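Local coordinates for tRNA (adenine(58)-N(1))-methyltransferase TrmI (PDB 5C0O), which catalyses the S-adenosylmethionine-dependent N1-methylation of adenosine 58 in tRNA and is required for cell growth at extreme temperatures, at residues A[165-170]-A[189-194]; A[97-102]-A[119-124]; A[76-81]-A[241-246]. The protein carries 1 engineered substitution. All coordinates share one frame; numbering follows the deposited sequence.

Contact 1 (A[165-170]-A[189-194]); sequences DGVALD and RFLVAY. With SAM (S-adenosylmethionine), chain E.
Asp170 OD1 sits at the edge of the Tyr194 ring, near the ring plane, 3.3 Å from Tyr194 CD2. The two side chains leave the strand ends together, with the carboxylate plane turned 63° from the ring. Both have CG anti to the backbone N (chi1 -179° for Asp170), which sends them forward. The other carboxylate oxygen, Asp170 OD2, is modelled 2.6 Å from SAM N as a hydrogen bond, but that nitrogen is impossibly close to Thr77 OG1 and its position doubtful. Asp170 is an established cofactor-binding residue. At the far end, bends at chi2 and chi3 bring Arg189 NE to a lone pair of Asp165 O at 3.2 Å; this donated bond is bent (136°), with the oxygen out of the guanidinium plane. A water lies over one face of this guanidinium, at the edge of the Phe190 ring, and joins Asp165 O to Phe190 N. The Asp165 carboxylate turns elsewhere, to Arg96 N.

Between these ends, strands 164-169 and 189-195 are parallel neighbours in the central sheet of the Rossmann-like class I methyltransferase domain. Val167 N bonds to Phe190 O, and Val192 N to Val167 O. Leu169 N then bonds to Val192 O at 2.9 Å, and Tyr194 N to Leu169 O. Val167, Leu169, Leu191 and Ala193 share one sheet face. There Leu169 CD1 packs on Leu191 CD2 at 3.8 Å, and Leu169 CB meets Ala193 CB at 3.9 Å. Ala168 and Val192 lie on the other face, where Met85 and Leu88 of helix 79-88 pack on Val192.

Contact 2 (A[97-102]-A[119-124]); sequences VLEAGT and GLVESY. With SAM (S-adenosylmethionine), chain E.
Ser123 OG lies between two polar side chains of segment 97-102. It is 2.8 Å from Thr102 OG1, a hydrogen bond in which either hydroxyl could donate, and 3.1 Å from Glu99 OE1. Glu99 reaches it with an extended chain, CG anti to the backbone N (chi1 -171°). On the opposite sheet face, Leu98 CD1 meets the edge of the Tyr124 ring at CE1, 3.6 Å away. The strands beneath are parallel: Glu99 N bonds to Glu122 O, and Tyr124 N to Glu99 O at 2.9 Å.

These are the two strands of a beta-alpha-beta unit whose helix is 106-115. Gly101 begins the glycine-rich turn after the first strand, consistent with the cofactor loop of class I methyltransferases. Gly101 CA comes within 3.3 Å of SAM O4', where a side chain would collide with the ribose. Further out, Thr108 of the connecting helix hydrogen-bonds Glu99 OE1. An alanine in place of Glu99 would remove this acceptor and is likely to leave the Thr108 hydroxyl without its mate and Ser123 OG with only Thr102 beside it in this contact. Glu122 turns from the contact to His150, which also stacks on the Tyr124 ring.

Contact 3 (A[76-81]-A[241-246]); sequences PTAPKD and GHTAFL. Engineered in segment 76-81: Ala78 (natural residue Tyr). With SAM (S-adenosylmethionine), chain E.
Thr243 makes most of the contact from segment 241-246. Thr243 OG1 donates to Asp81 OD2 at 2.8 Å, on the syn lone pair of that oxygen. The two side chains reach toward each other. Asp81 has CG anti to its carbonyl carbon (chi1 -59°), which turns the carboxylate across to the threonine. Thr243 OG1 also receives a weak bond from Lys80 NZ at 3.3 Å. Lys80 runs alongside Thr243, the two heading opposite ways, and a bend at chi4 (62°) swings NZ toward Asp81. There Lys80 NZ forms a salt bridge with Asp81 OD1 at 2.6 Å, and it also donates to Val221 O of strand 213-229. The methyl group of Thr243, CG2, packs against Ala78 CB at 3.8 Å. Ala78 is an engineered residue, tyrosine in the natural protein, and occupies the N-cap position of helix 79-88.

Next along the chain is Ala244. A water bonded to Asp81 OD1 lies close to Ala244 O, too close for that second link to be certain. At Leu246, in strand 245-251, CD1 reaches the first turn of the helix, 3.9 Å from Asp81 O. Its other neighbours include Ala84 and Met85 further along that helix. The contact thus ties the start of helix 79-88 to the loop entering strand 245-251. Just before the helix, Thr77 N donates to SAM OXT at 3.1 Å with a nearly straight bond of 171°. The cofactor's carboxylate is thus held at the start of segment 76-81, some way from Thr243.

Both Asp81 oxygens are engaged: OD2 by Thr243 and weakly by Tyr194 OH, OD1 by Lys80 and the water. Such a set of donors would probably favour the charged carboxylate and fix its rotation.

In the fold
Contact 3 opens first along the chain, at segment 76-81. Contact 2 follows, closing a short loop through helix 106-115 between strands 96-100 and 120-125. Contact 1 then closes another short loop, through helix 178-184, between strands 164-169 and 189-195. These two loops lie in series, and both nest inside the long loop that contact 3 closes at segment 241-246. Strand 164-169 is next to 96-100, and 189-195 is next to 245-251, so all three contacts reach one mixed sheet. Contacts 1 and 2 have centres about 10 Å apart. Contact 3 adds helix 79-88 to the sheet, and all three touch S-adenosylmethionine.

Contact 1 (A[165-170]-A[189-194])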
loop_
_atom_site.group_PDB
_atom_site.type_symbol
_atom_site.label_atom_id
_atom_site.label_comp_id
_atom_site.label_asym_id
_atom_site.label_seq_id
_atom_site.Cartn_x
_atom_site.Cartn_y
_atom_site.Cartn_z
ATOM N N ASP A 165 -1.867 27.852 16.316
ATOM C CA ASP A 165 -0.782 26.886 16.318
ATOM C C ASP A 165 -0.843 25.989 15.083
ATOM O O ASP A 165 0.178 25.459 14.656
ATOM C CB ASP A 165 -0.820 26.056 17.607
ATOM C CG ASP A 165 -0.246 26.804 18.796
ATOM O OD1 ASP A 165 0.996 26.888 18.904
ATOM O OD2 ASP A 165 -1.032 27.308 19.626
ATOM N N GLY A 166 -2.024 25.837 14.491
ATOM C CA GLY A 166 -2.162 24.973 13.335
ATOM C C GLY A 166 -3.416 25.256 12.539
ATOM O O GLY A 166 -4.372 25.830 13.060
ATOM N N VAL A 167 -3.405 24.863 11.270
ATOM C CA VAL A 167 -4.594 24.954 10.434
ATOM C C VAL A 167 -4.859 23.601 9.793
ATOM O O VAL A 167 -4.103 23.160 8.925
ATOM C CB VAL A 167 -4.458 26.024 9.329
ATOM C CG1 VAL A 167 -5.800 26.246 8.654
ATOM C CG2 VAL A 167 -3.922 27.332 9.895
ATOM N N ALA A 168 -5.927 22.945 10.239
ATOM C CA ALA A 168 -6.320 21.649 9.700
ATOM C C ALA A 168 -7.389 21.851 8.636
ATOM O O ALA A 168 -8.437 22.434 8.909
ATOM C CB ALA A 168 -6.825 20.738 10.810
ATOM N N LEU A 169 -7.121 21.371 7.424
ATOM C CA LEU A 169 -8.025 21.592 6.300
ATOM C C LEU A 169 -8.592 20.303 5.724
ATOM O O LEU A 169 -7.868 19.335 5.491
ATOM C CB LEU A 169 -7.311 22.365 5.188
ATOM C CG LEU A 169 -6.960 23.833 5.441
ATOM C CD1 LEU A 169 -6.343 24.411 4.184
ATOM C CD2 LEU A 169 -8.172 24.656 5.863
ATOM N N ASP A 170 -9.901 20.311 5.503
ATOM C CA ASP A 170 -10.566 19.285 4.714
ATOM C C ASP A 170 -11.672 19.939 3.897
ATOM O O ASP A 170 -12.825 20.001 4.326
ATOM C CB ASP A 170 -11.132 18.174 5.601
ATOM C CG ASP A 170 -11.804 17.068 4.798
ATOM O OD1 ASP A 170 -11.804 17.142 3.552
ATOM O OD2 ASP A 170 -12.321 16.115 5.415
ATOM N N ARG A 189 4.740 27.074 11.972
ATOM C CA ARG A 189 3.677 26.110 12.229
ATOM C C ARG A 189 3.110 25.577 10.928
ATOM O O ARG A 189 3.395 26.099 9.849
ATOM C CB ARG A 189 2.571 26.730 13.077
ATOM C CG ARG A 189 3.037 27.217 14.447
ATOM C CD ARG A 189 3.935 26.220 15.184
ATOM N NE ARG A 189 3.208 25.081 15.738
ATOM C CZ ARG A 189 3.742 23.889 15.989
ATOM N NH1 ARG A 189 5.021 23.656 15.730
ATOM N NH2 ARG A 189 2.994 22.928 16.514
ATOM N N PHE A 190 2.297 24.533 11.049
ATOM C CA PHE A 190 1.920 23.718 9.907
ATOM C C PHE A 190 0.478 23.886 9.465
ATOM O O PHE A 190 -0.416 24.168 10.265
ATOM C CB PHE A 190 2.171 22.246 10.227
ATOM C CG PHE A 190 3.623 21.886 10.307
ATOM C CD1 PHE A 190 4.325 21.550 9.166
ATOM C CD2 PHE A 190 4.285 21.882 11.521
ATOM C CE1 PHE A 190 5.659 21.217 9.233
ATOM C CE2 PHE A 190 5.624 21.548 11.593
ATOM C CZ PHE A 190 6.309 21.215 10.447
ATOM N N LEU A 191 0.282 23.705 8.165
ATOM C CA LEU A 191 -1.036 23.577 7.569
ATOM C C LEU A 191 -1.074 22.223 6.887
ATOM O O LEU A 191 -0.278 21.968 5.982
ATOM C CB LEU A 191 -1.308 24.709 6.567
ATOM C CG LEU A 191 -2.627 24.709 5.783
ATOM C CD1 LEU A 191 -2.957 26.118 5.309
ATOM C CD2 LEU A 191 -2.597 23.766 4.583
ATOM N N VAL A 192 -1.969 21.347 7.336
ATOM C CA VAL A 192 -2.166 20.064 6.671
ATOM C C VAL A 192 -3.546 20.029 6.028
ATOM O O VAL A 192 -4.543 20.368 6.669
ATOM C CB VAL A 192 -2.028 18.873 7.633
ATOM C CG1 VAL A 192 -1.945 17.576 6.840
ATOM C CG2 VAL A 192 -0.799 19.026 8.511
ATOM N N ALA A 193 -3.593 19.621 4.761
ATOM C CA ALA A 193 -4.845 19.558 4.011
ATOM C C ALA A 193 -5.133 18.146 3.517
ATOM O O ALA A 193 -4.240 17.423 3.078
ATOM C CB ALA A 193 -4.809 20.526 2.844
ATOM N N TYR A 194 -6.407 17.781 3.592
ATOM C CA TYR A 194 -6.899 16.458 3.233
ATOM C C TYR A 194 -7.490 16.500 1.822
ATOM O O TYR A 194 -8.542 17.103 1.611
ATOM C CB TYR A 194 -7.935 16.030 4.277
ATOM C CG TYR A 194 -8.575 14.674 4.104
ATOM C CD1 TYR A 194 -7.947 13.524 4.557
ATOM C CD2 TYR A 194 -9.834 14.552 3.539
ATOM C CE1 TYR A 194 -8.546 12.287 4.423
ATOM C CE2 TYR A 194 -10.442 13.321 3.401
ATOM C CZ TYR A 194 -9.794 12.191 3.844
ATOM O OH TYR A 194 -10.395 10.961 3.711
HETATM N N SAM E . -12.996 15.583 7.843
HETATM C CA SAM E . -14.263 16.313 7.927
HETATM C C SAM E . -15.151 15.763 9.038
HETATM O O SAM E . -16.341 16.071 9.104
HETATM O OXT SAM E . -14.707 14.989 9.887
HETATM C CB SAM E . -15.027 16.267 6.606
HETATM C CG SAM E . -15.402 17.639 6.051
HETATM S SD SAM E . -16.496 17.534 4.609
HETATM C CE SAM E . -15.535 16.458 3.515
HETATM C "C5'" SAM E . -16.250 19.154 3.838
HETATM C "C4'" SAM E . -17.064 20.258 4.510
HETATM O "O4'" SAM E . -16.341 21.467 4.456
HETATM C "C3'" SAM E . -18.407 20.536 3.845
HETATM O "O3'" SAM E . -19.448 19.992 4.621
HETATM C "C2'" SAM E . -18.530 22.049 3.789
HETATM O "O2'" SAM E . -19.592 22.488 4.608
HETATM C "C1'" SAM E . -17.223 22.565 4.367
HETATM N N9 SAM E . -16.580 23.600 3.541
HETATM C C8 SAM E . -16.272 23.523 2.209
HETATM N N7 SAM E . -15.674 24.679 1.842
HETATM C C5 SAM E . -15.595 25.487 2.921
HETATM C C6 SAM E . -15.082 26.764 3.101
HETATM N N6 SAM E . -14.541 27.415 2.077
HETATM N N1 SAM E . -15.139 27.352 4.348
HETATM C C2 SAM E . -15.705 26.670 5.407
HETATM N N3 SAM E . -16.212 25.401 5.219
HETATM C C4 SAM E . -16.156 24.819 3.997
HETATM O O HOH W 1 1.200 22.802 13.398
#

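Contact 2 (A[97-102]-A[119-124])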
loop_
_atom_site.group_PDB
_atom_site.type_symbol
_atom_site.label_atom_id
_atom_site.label_comp_id
_atom_site.label_asym_id
_atom_site.label_seq_id
_atom_site.Cartn_x
_atom_site.Cartn_y
_atom_site.Cartn_z
ATOM N N VAL A 97 -5.849 25.458 17.451
ATOM C CA VAL A 97 -5.823 24.979 16.071
ATOM C C VAL A 97 -7.061 25.431 15.295
ATOM O O VAL A 97 -8.170 25.463 15.825
ATOM C CB VAL A 97 -5.694 23.430 16.017
ATOM C CG1 VAL A 97 -6.932 22.739 16.594
ATOM C CG2 VAL A 97 -5.411 22.963 14.592
ATOM N N LEU A 98 -6.844 25.797 14.035
ATOM C CA LEU A 98 -7.910 26.258 13.152
ATOM C C LEU A 98 -8.407 25.101 12.288
ATOM O O LEU A 98 -7.615 24.248 11.889
ATOM C CB LEU A 98 -7.405 27.402 12.272
ATOM C CG LEU A 98 -8.460 28.289 11.610
ATOM C CD1 LEU A 98 -9.018 29.283 12.607
ATOM C CD2 LEU A 98 -7.866 29.007 10.416
ATOM N N GLU A 99 -9.710 25.064 12.006
ATOM C CA GLU A 99 -10.269 24.003 11.165
ATOM C C GLU A 99 -11.300 24.494 10.159
ATOM O O GLU A 99 -12.073 25.410 10.433
ATOM C CB GLU A 99 -10.916 22.910 12.020
ATOM C CG GLU A 99 -11.320 21.672 11.204
ATOM C CD GLU A 99 -12.189 20.690 11.969
ATOM O OE1 GLU A 99 -12.587 20.990 13.113
ATOM O OE2 GLU A 99 -12.482 19.613 11.412
ATOM N N ALA A 100 -11.293 23.866 8.989
ATOM C CA ALA A 100 -12.373 24.006 8.021
ATOM C C ALA A 100 -12.280 22.867 6.997
ATOM O O ALA A 100 -11.181 22.589 6.518
ATOM C CB ALA A 100 -12.305 25.351 7.330
ATOM N N GLY A 101 -13.383 22.195 6.650
ATOM C CA GLY A 101 -14.721 22.443 7.170
ATOM C C GLY A 101 -15.104 21.402 8.207
ATOM O O GLY A 101 -14.541 20.308 8.227
ATOM N N THR A 102 -16.068 21.733 9.062
ATOM C CA THR A 102 -16.471 20.835 10.142
ATOM C C THR A 102 -17.140 19.572 9.606
ATOM O O THR A 102 -17.039 18.509 10.215
ATOM C CB THR A 102 -17.435 21.526 11.122
ATOM O OG1 THR A 102 -17.047 22.893 11.302
ATOM C CG2 THR A 102 -17.427 20.815 12.467
ATOM N N GLY A 119 -6.701 23.842 25.734
ATOM C CA GLY A 119 -6.505 24.257 24.355
ATOM C C GLY A 119 -7.802 24.700 23.710
ATOM O O GLY A 119 -8.791 24.934 24.403
ATOM N N LEU A 120 -7.801 24.825 22.384
ATOM C CA LEU A 120 -9.025 25.160 21.665
ATOM C C LEU A 120 -8.994 24.731 20.196
ATOM O O LEU A 120 -7.938 24.688 19.564
ATOM C CB LEU A 120 -9.306 26.664 21.750
ATOM C CG LEU A 120 -10.690 27.082 21.236
ATOM C CD1 LEU A 120 -11.684 27.230 22.381
ATOM C CD2 LEU A 120 -10.622 28.348 20.391
ATOM N N VAL A 121 -10.179 24.414 19.681
ATOM C CA VAL A 121 -10.390 24.096 18.277
ATOM C C VAL A 121 -11.338 25.119 17.653
ATOM O O VAL A 121 -12.535 25.120 17.941
ATOM C CB VAL A 121 -10.974 22.681 18.115
ATOM C CG1 VAL A 121 -11.271 22.365 16.643
ATOM C CG2 VAL A 121 -10.035 21.647 18.735
ATOM N N GLU A 122 -10.791 25.983 16.799
ATOM C CA GLU A 122 -11.564 27.039 16.147
ATOM C C GLU A 122 -11.994 26.581 14.749
ATOM O O GLU A 122 -11.223 26.677 13.793
ATOM C CB GLU A 122 -10.737 28.328 16.068
ATOM C CG GLU A 122 -11.561 29.603 16.025
ATOM C CD GLU A 122 -11.858 30.142 17.409
ATOM O OE1 GLU A 122 -10.902 30.505 18.127
ATOM O OE2 GLU A 122 -13.046 30.196 17.784
ATOM N N SER A 123 -13.228 26.090 14.640
ATOM C CA SER A 123 -13.682 25.388 13.437
ATOM C C SER A 123 -14.798 26.115 12.689
ATOM O O SER A 123 -15.761 26.589 13.296
ATOM C CB SER A 123 -14.155 23.982 13.810
ATOM O OG SER A 123 -14.667 23.301 12.678
ATOM N N TYR A 124 -14.664 26.176 11.363
ATOM C CA TYR A 124 -15.619 26.873 10.501
ATOM C C TYR A 124 -16.325 25.925 9.530
ATOM O O TYR A 124 -15.695 25.051 8.940
ATOM C CB TYR A 124 -14.904 27.973 9.710
ATOM C CG TYR A 124 -14.296 29.042 10.585
ATOM C CD1 TYR A 124 -13.119 28.808 11.282
ATOM C CD2 TYR A 124 -14.899 30.285 10.716
ATOM C CE1 TYR A 124 -12.559 29.779 12.084
ATOM C CE2 TYR A 124 -14.348 31.263 11.521
ATOM C CZ TYR A 124 -13.176 31.005 12.201
ATOM O OH TYR A 124 -12.620 31.972 13.003
HETATM N N SAM E . -12.996 15.583 7.843
HETATM C CA SAM E . -14.263 16.313 7.927
HETATM C C SAM E . -15.151 15.763 9.038
HETATM O O SAM E . -16.341 16.071 9.104
HETATM O OXT SAM E . -14.707 14.989 9.887
HETATM C CB SAM E . -15.027 16.267 6.606
HETATM C CG SAM E . -15.402 17.639 6.051
HETATM S SD SAM E . -16.496 17.534 4.609
HETATM C CE SAM E . -15.535 16.458 3.515
HETATM C "C5'" SAM E . -16.250 19.154 3.838
HETATM C "C4'" SAM E . -17.064 20.258 4.510
HETATM O "O4'" SAM E . -16.341 21.467 4.456
HETATM C "C3'" SAM E . -18.407 20.536 3.845
HETATM O "O3'" SAM E . -19.448 19.992 4.621
HETATM C "C2'" SAM E . -18.530 22.049 3.789
HETATM O "O2'" SAM E . -19.592 22.488 4.608
HETATM C "C1'" SAM E . -17.223 22.565 4.367
HETATM N N9 SAM E . -16.580 23.600 3.541
HETATM C C8 SAM E . -16.272 23.523 2.209
HETATM N N7 SAM E . -15.674 24.679 1.842
HETATM C C5 SAM E . -15.595 25.487 2.921
HETATM C C6 SAM E . -15.082 26.764 3.101
HETATM N N6 SAM E . -14.541 27.415 2.077
HETATM N N1 SAM E . -15.139 27.352 4.348
HETATM C C2 SAM E . -15.705 26.670 5.407
HETATM N N3 SAM E . -16.212 25.401 5.219
HETATM C C4 SAM E . -16.156 24.819 3.997
#

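Contact 3 (A[76-81]-A[241-246])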
loop_
_atom_site.group_PDB
_atom_site.type_symbol
_atom_site.label_atom_id
_atom_site.label_comp_id
_atom_site.label_asym_id
_atom_site.label_seq_id
_atom_site.Cartn_x
_atom_site.Cartn_y
_atom_site.Cartn_z
ATOM N N PRO A 76 -17.325 12.403 6.805
ATOM C CA PRO A 76 -16.252 12.686 7.764
ATOM C C PRO A 76 -14.883 12.200 7.308
ATOM O O PRO A 76 -14.778 11.306 6.469
ATOM C CB PRO A 76 -16.695 11.928 9.017
ATOM C CG PRO A 76 -17.545 10.827 8.504
ATOM C CD PRO A 76 -18.287 11.429 7.349
ATOM N N THR A 77 -13.843 12.795 7.881
ATOM C CA THR A 77 -12.464 12.441 7.575
ATOM C C THR A 77 -12.166 11.043 8.110
ATOM O O THR A 77 -12.605 10.691 9.202
ATOM C CB THR A 77 -11.486 13.463 8.190
ATOM O OG1 THR A 77 -11.965 14.794 7.943
ATOM C CG2 THR A 77 -10.087 13.302 7.610
ATOM N N ALA A 78 -11.428 10.243 7.348
ATOM C CA ALA A 78 -11.166 8.862 7.747
ATOM C C ALA A 78 -10.274 8.816 8.989
ATOM O O ALA A 78 -9.364 9.638 9.124
ATOM C CB ALA A 78 -10.530 8.093 6.614
ATOM N N PRO A 79 -10.529 7.859 9.903
ATOM C CA PRO A 79 -9.763 7.793 11.153
ATOM C C PRO A 79 -8.253 7.671 10.958
ATOM O O PRO A 79 -7.493 8.253 11.734
ATOM C CB PRO A 79 -10.316 6.537 11.834
ATOM C CG PRO A 79 -11.689 6.394 11.293
ATOM C CD PRO A 79 -11.593 6.837 9.869
ATOM N N LYS A 80 -7.822 6.929 9.943
ATOM C CA LYS A 80 -6.395 6.737 9.709
ATOM C C LYS A 80 -5.734 8.055 9.317
ATOM O O LYS A 80 -4.585 8.317 9.681
ATOM C CB LYS A 80 -6.158 5.680 8.623
ATOM C CG LYS A 80 -6.690 6.052 7.250
ATOM C CD LYS A 80 -6.353 4.982 6.216
ATOM C CE LYS A 80 -6.382 5.538 4.797
ATOM N NZ LYS A 80 -5.375 6.619 4.590
ATOM N N ASP A 81 -6.471 8.882 8.583
ATOM C CA ASP A 81 -5.946 10.151 8.096
ATOM C C ASP A 81 -6.010 11.212 9.183
ATOM O O ASP A 81 -5.049 11.946 9.400
ATOM C CB ASP A 81 -6.720 10.608 6.860
ATOM C CG ASP A 81 -6.650 9.604 5.728
ATOM O OD1 ASP A 81 -5.544 9.092 5.456
ATOM O OD2 ASP A 81 -7.700 9.320 5.113
ATOM N N GLY A 241 -9.137 0.900 -0.426
ATOM C CA GLY A 241 -8.019 1.170 -1.312
ATOM C C GLY A 241 -7.385 2.537 -1.141
ATOM O O GLY A 241 -6.162 2.666 -1.200
ATOM N N HIS A 242 -8.209 3.557 -0.922
ATOM C CA HIS A 242 -7.718 4.929 -0.883
ATOM C C HIS A 242 -8.759 5.895 -0.326
ATOM O O HIS A 242 -9.962 5.669 -0.454
ATOM C CB HIS A 242 -7.294 5.362 -2.292
ATOM C CG HIS A 242 -6.959 6.817 -2.410
ATOM N ND1 HIS A 242 -5.863 7.383 -1.795
ATOM C CD2 HIS A 242 -7.572 7.821 -3.081
ATOM C CE1 HIS A 242 -5.817 8.673 -2.080
ATOM N NE2 HIS A 242 -6.845 8.963 -2.858
ATOM N N THR A 243 -8.279 6.960 0.312
ATOM C CA THR A 243 -9.130 8.052 0.776
ATOM C C THR A 243 -8.642 9.371 0.211
ATOM O O THR A 243 -9.323 10.012 -0.592
ATOM C CB THR A 243 -9.148 8.173 2.313
ATOM O OG1 THR A 243 -7.895 7.730 2.852
ATOM C CG2 THR A 243 -10.287 7.361 2.909
ATOM N N ALA A 244 -7.452 9.774 0.647
ATOM C CA ALA A 244 -6.904 11.061 0.260
ATOM C C ALA A 244 -5.417 11.180 0.558
ATOM O O ALA A 244 -4.848 10.393 1.317
ATOM C CB ALA A 244 -7.663 12.173 0.966
ATOM N N PHE A 245 -4.795 12.171 -0.068
ATOM C CA PHE A 245 -3.423 12.539 0.235
ATOM C C PHE A 245 -3.413 13.555 1.364
ATOM O O PHE A 245 -4.377 14.300 1.542
ATOM C CB PHE A 245 -2.731 13.125 -0.994
ATOM C CG PHE A 245 -2.664 12.184 -2.159
ATOM C CD1 PHE A 245 -3.739 12.052 -3.023
ATOM C CD2 PHE A 245 -1.525 11.439 -2.397
ATOM C CE1 PHE A 245 -3.678 11.190 -4.097
ATOM C CE2 PHE A 245 -1.458 10.575 -3.469
ATOM C CZ PHE A 245 -2.535 10.451 -4.320
ATOM N N LEU A 246 -2.323 13.576 2.123
ATOM C CA LEU A 246 -2.110 14.604 3.132
ATOM C C LEU A 246 -0.974 15.513 2.690
ATOM O O LEU A 246 0.136 15.050 2.434
ATOM C CB LEU A 246 -1.798 13.980 4.495
ATOM C CG LEU A 246 -2.888 13.106 5.126
ATOM C CD1 LEU A 246 -2.506 12.714 6.544
ATOM C CD2 LEU A 246 -4.234 13.810 5.119
HETATM N N SAM E . -12.996 15.583 7.843
HETATM C CA SAM E . -14.263 16.313 7.927
HETATM C C SAM E . -15.151 15.763 9.038
HETATM O O SAM E . -16.341 16.071 9.104
HETATM O OXT SAM E . -14.707 14.989 9.887
HETATM C CB SAM E . -15.027 16.267 6.606
HETATM C CG SAM E . -15.402 17.639 6.051
HETATM S SD SAM E . -16.496 17.534 4.609
HETATM C CE SAM E . -15.535 16.458 3.515
HETATM C "C5'" SAM E . -16.250 19.154 3.838
HETATM C "C4'" SAM E . -17.064 20.258 4.510
HETATM O "O4'" SAM E . -16.341 21.467 4.456
HETATM C "C3'" SAM E . -18.407 20.536 3.845
HETATM O "O3'" SAM E . -19.448 19.992 4.621
HETATM C "C2'" SAM E . -18.530 22.049 3.789
HETATM O "O2'" SAM E . -19.592 22.488 4.608
HETATM C "C1'" SAM E . -17.223 22.565 4.367
HETATM N N9 SAM E . -16.580 23.600 3.541
HETATM C C8 SAM E . -16.272 23.523 2.209
HETATM N N7 SAM E . -15.674 24.679 1.842
HETATM C C5 SAM E . -15.595 25.487 2.921
HETATM C C6 SAM E . -15.082 26.764 3.101
HETATM N N6 SAM E . -14.541 27.415 2.077
HETATM N N1 SAM E . -15.139 27.352 4.348
HETATM C C2 SAM E . -15.705 26.670 5.407
HETATM N N3 SAM E . -16.212 25.401 5.219
HETATM C C4 SAM E . -16.156 24.819 3.997
HETATM O O HOH W 2 -3.903 9.779 3.452
#